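Local coordinates for ABC transporter substrate-binding protein (Bradyrhizobium japonicum, PDB 4I1D) that is a periplasmic substrate-binding protein of an ABC transporter that binds D-malate and may bind polyamines such as putrescine and spermidine, at residues K171-I176 with K316-F321. Numbering follows the deposited sequence.
Sequences KKLEEI and KRWASF. With ACT (acetate ion), chain S.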
ATOM      1  N   LYS A 171      15.656  28.440   4.202  1.00 56.30           N
ATOM      2  CA  LYS A 171      14.716  29.544   4.134  1.00 59.55           C
ATOM      3  C   LYS A 171      14.896  30.258   2.793  1.00 58.62           C
ATOM      4  O   LYS A 171      13.925  30.569   2.095  1.00 54.51           O
ATOM      5  CB  LYS A 171      14.897  30.512   5.309  1.00 64.71           C
ATOM      6  CG  LYS A 171      13.775  31.532   5.399  1.00 77.93           C
ATOM      7  CD  LYS A 171      14.002  32.581   6.473  1.00 87.87           C
ATOM      8  CE  LYS A 171      12.847  33.584   6.487  1.00 86.37           C
ATOM      9  NZ  LYS A 171      13.041  34.679   7.486  1.00 93.60           N
ATOM     10  N   LYS A 172      16.149  30.491   2.422  1.00 49.39           N
ATOM     11  CA  LYS A 172      16.449  31.201   1.186  1.00 50.44           C
ATOM     12  C   LYS A 172      15.987  30.378  -0.035  1.00 48.52           C
ATOM     13  O   LYS A 172      15.511  30.919  -1.035  1.00 48.61           O
ATOM     14  CB  LYS A 172      17.945  31.529   1.138  1.00 43.71           C
ATOM     15  CG  LYS A 172      18.333  32.657   0.208  1.00 54.59           C
ATOM     16  CD  LYS A 172      17.799  34.000   0.688  1.00 52.36           C
ATOM     17  CE  LYS A 172      18.202  35.086  -0.286  1.00 54.25           C
ATOM     18  NZ  LYS A 172      17.410  36.335  -0.137  1.00 61.11           N
ATOM     19  N   LEU A 173      16.087  29.062   0.068  1.00 48.93           N
ATOM     20  CA  LEU A 173      15.652  28.199  -1.023  1.00 54.48           C
ATOM     21  C   LEU A 173      14.132  28.150  -1.152  1.00 53.47           C
ATOM     22  O   LEU A 173      13.593  28.025  -2.259  1.00 49.27           O
ATOM     23  CB  LEU A 173      16.209  26.787  -0.844  1.00 45.49           C
ATOM     24  CG  LEU A 173      17.649  26.632  -1.313  1.00 46.48           C
ATOM     25  CD1 LEU A 173      18.231  25.343  -0.758  1.00 51.87           C
ATOM     26  CD2 LEU A 173      17.695  26.647  -2.841  1.00 40.55           C
ATOM     27  N   GLU A 174      13.449  28.224  -0.016  1.00 52.68           N
ATOM     28  CA  GLU A 174      11.995  28.261   0.001  1.00 58.16           C
ATOM     29  C   GLU A 174      11.512  29.497  -0.737  1.00 56.89           C
ATOM     30  O   GLU A 174      10.543  29.440  -1.487  1.00 58.97           O
ATOM     31  CB  GLU A 174      11.460  28.268   1.437  1.00 64.42           C
ATOM     32  CG  GLU A 174      10.937  26.913   1.892  1.00 85.04           C
ATOM     33  CD  GLU A 174       9.780  26.411   1.032  1.00 89.82           C
ATOM     34  OE1 GLU A 174       9.036  27.244   0.469  1.00 81.88           O
ATOM     35  OE2 GLU A 174       9.614  25.180   0.918  1.00 94.58           O
ATOM     36  N   GLU A 175      12.205  30.612  -0.534  1.00 53.98           N
ATOM     37  CA  GLU A 175      11.853  31.856  -1.204  1.00 52.24           C
ATOM     38  C   GLU A 175      11.899  31.737  -2.742  1.00 53.65           C
ATOM     39  O   GLU A 175      11.024  32.255  -3.429  1.00 55.30           O
ATOM     40  CB  GLU A 175      12.744  33.004  -0.713  1.00 58.36           C
ATOM     41  CG  GLU A 175      12.612  34.283  -1.541  1.00 77.94           C
ATOM     42  CD  GLU A 175      13.615  35.369  -1.160  1.00 85.62           C
ATOM     43  OE1 GLU A 175      14.426  35.153  -0.228  1.00 77.30           O
ATOM     44  OE2 GLU A 175      13.584  36.444  -1.803  1.00 91.31           O
ATOM     45  N   ILE A 176      12.894  31.040  -3.280  1.00 46.88           N
ATOM     46  CA  ILE A 176      13.113  31.030  -4.730  1.00 46.47           C
ATOM     47  C   ILE A 176      12.266  29.957  -5.416  1.00 47.11           C
ATOM     48  O   ILE A 176      11.982  30.033  -6.613  1.00 46.24           O
ATOM     49  CB  ILE A 176      14.606  30.771  -5.074  1.00 48.99           C
ATOM     50  CG1 ILE A 176      14.954  31.246  -6.493  1.00 46.20           C
ATOM     51  CG2 ILE A 176      14.931  29.276  -4.959  1.00 47.98           C
ATOM     52  CD1 ILE A 176      14.418  32.625  -6.854  1.00 49.72           C
ATOM     53  N   LYS A 316      19.766  14.711   4.966  1.00 58.41           N
ATOM     54  CA  LYS A 316      18.494  14.092   5.328  1.00 63.62           C
ATOM     55  C   LYS A 316      17.324  15.071   5.249  1.00 61.78           C
ATOM     56  O   LYS A 316      16.180  14.664   5.051  1.00 70.93           O
ATOM     57  CB  LYS A 316      18.557  13.431   6.718  1.00 70.02           C
ATOM     58  CG  LYS A 316      19.560  12.282   6.796  1.00 83.21           C
ATOM     59  CD  LYS A 316      19.132  11.178   7.767  1.00 95.18           C
ATOM     60  CE  LYS A 316      20.103   9.984   7.689  1.00102.91           C
ATOM     61  NZ  LYS A 316      19.646   8.757   8.429  1.00107.29           N
ATOM     62  N   ARG A 317      17.601  16.360   5.407  1.00 53.82           N
ATOM     63  CA  ARG A 317      16.528  17.355   5.373  1.00 58.79           C
ATOM     64  C   ARG A 317      16.059  17.644   3.954  1.00 57.79           C
ATOM     65  O   ARG A 317      14.943  18.110   3.764  1.00 52.03           O
ATOM     66  CB  ARG A 317      16.938  18.661   6.069  1.00 55.10           C
ATOM     67  CG  ARG A 317      16.974  18.548   7.590  1.00 59.12           C
ATOM     68  CD  ARG A 317      17.677  19.717   8.234  1.00 61.65           C
ATOM     69  NE  ARG A 317      16.961  20.964   8.006  1.00 70.48           N
ATOM     70  CZ  ARG A 317      17.252  22.109   8.613  1.00 67.70           C
ATOM     71  NH1 ARG A 317      18.251  22.158   9.490  1.00 63.50           N
ATOM     72  NH2 ARG A 317      16.540  23.201   8.346  1.00 59.88           N
ATOM     73  N   TRP A 318      16.913  17.365   2.967  1.00 48.68           N
ATOM     74  CA  TRP A 318      16.587  17.685   1.583  1.00 52.40           C
ATOM     75  C   TRP A 318      15.342  16.936   1.179  1.00 56.63           C
ATOM     76  O   TRP A 318      14.448  17.494   0.551  1.00 54.88           O
ATOM     77  CB  TRP A 318      17.722  17.305   0.626  1.00 52.18           C
ATOM     78  CG  TRP A 318      17.502  17.862  -0.745  1.00 56.65           C
ATOM     79  CD1 TRP A 318      17.078  17.185  -1.854  1.00 52.17           C
ATOM     80  CD2 TRP A 318      17.660  19.226  -1.141  1.00 50.24           C
ATOM     81  NE1 TRP A 318      16.977  18.044  -2.922  1.00 50.80           N
ATOM     82  CE2 TRP A 318      17.329  19.304  -2.513  1.00 52.14           C
ATOM     83  CE3 TRP A 318      18.058  20.391  -0.475  1.00 47.79           C
ATOM     84  CZ2 TRP A 318      17.379  20.506  -3.230  1.00 48.34           C
ATOM     85  CZ3 TRP A 318      18.110  21.585  -1.185  1.00 40.30           C
ATOM     86  CH2 TRP A 318      17.773  21.632  -2.549  1.00 45.62           C
ATOM     87  N   ALA A 319      15.299  15.663   1.553  1.00 59.53           N
ATOM     88  CA  ALA A 319      14.219  14.780   1.155  1.00 67.44           C
ATOM     89  C   ALA A 319      12.871  15.402   1.473  1.00 68.62           C
ATOM     90  O   ALA A 319      11.977  15.415   0.633  1.00 70.80           O
ATOM     91  CB  ALA A 319      14.365  13.414   1.828  1.00 70.62           C
ATOM     92  N   SER A 320      12.730  15.936   2.682  1.00 74.55           N
ATOM     93  CA  SER A 320      11.458  16.519   3.097  1.00 72.13           C
ATOM     94  C   SER A 320      11.272  17.933   2.552  1.00 62.93           C
ATOM     95  O   SER A 320      10.144  18.417   2.407  1.00 61.57           O
ATOM     96  CB  SER A 320      11.324  16.502   4.622  1.00 83.60           C
ATOM     97  OG  SER A 320      12.241  17.396   5.225  1.00 89.19           O
ATOM     98  N   PHE A 321      12.374  18.606   2.252  1.00 57.88           N
ATOM     99  CA  PHE A 321      12.280  19.924   1.632  1.00 57.04           C
ATOM    100  C   PHE A 321      11.638  19.838   0.242  1.00 55.59           C
ATOM    101  O   PHE A 321      10.887  20.718  -0.141  1.00 58.41           O
ATOM    102  CB  PHE A 321      13.650  20.593   1.557  1.00 54.95           C
ATOM    103  CG  PHE A 321      13.666  21.849   0.734  1.00 59.83           C
ATOM    104  CD1 PHE A 321      14.283  21.872  -0.507  1.00 62.55           C
ATOM    105  CD2 PHE A 321      13.056  23.002   1.196  1.00 63.21           C
ATOM    106  CE1 PHE A 321      14.309  23.031  -1.267  1.00 63.90           C
ATOM    107  CE2 PHE A 321      13.071  24.165   0.437  1.00 70.75           C
ATOM    108  CZ  PHE A 321      13.694  24.181  -0.793  1.00 70.59           C
TER
HETATM  109  C   ACT S 415      13.758  21.665   6.186  1.00 94.98           C
HETATM  110  O   ACT S 415      14.263  20.684   6.786  1.00 84.00           O
HETATM  111  OXT ACT S 415      14.206  22.803   6.482  1.00 93.73           O
HETATM  112  CH3 ACT S 415      12.667  21.486   5.166  1.00 95.70           C
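Phe321 reaches across to Leu173 and Glu174 and carries most of this contact between two helices. Its CG lies anti to the backbone N (chi1 171°), and the ring extends toward helix 166-176. The tight part is apolar. Phe321 CZ lies 3.6 Å from Leu173 CB. The other end of the leucine meets tryptophan: Leu173 CD1 sits in the ring plane at the edge of Trp318, 3.8 Å from CZ3. Phe321 CD1 lies over one face of the same indole, offset toward its rim. Trp318 NE1 is bonded to Asn141 OD1.

The looser side is polar and nearer solvent: Glu174 is partly exposed and Arg317 exposed. Glu174 runs past Phe321 in the opposite direction, its carboxylate steeply turned to the ring (81°). Its OE2 is 3.6 Å from Phe321 CE2, and no hydrogen bond joins the two segments. An acetate, probably carried over from crystallisation, is gripped by Arg317: NE to O and NH2 to OXT are both 3.0 Å. The acetate methyl lies near Phe321 CB. Arg317 NH2 also forms a salt bridge with Asp167.

The segment axes come no closer than 12.5 Å and run 26° from parallel. Leu173 also touches helices 146-153 and 124-128. This is plain helix packing in the solute-binding fold, tying helix 309-321 to helix 166-176 away from the malate site.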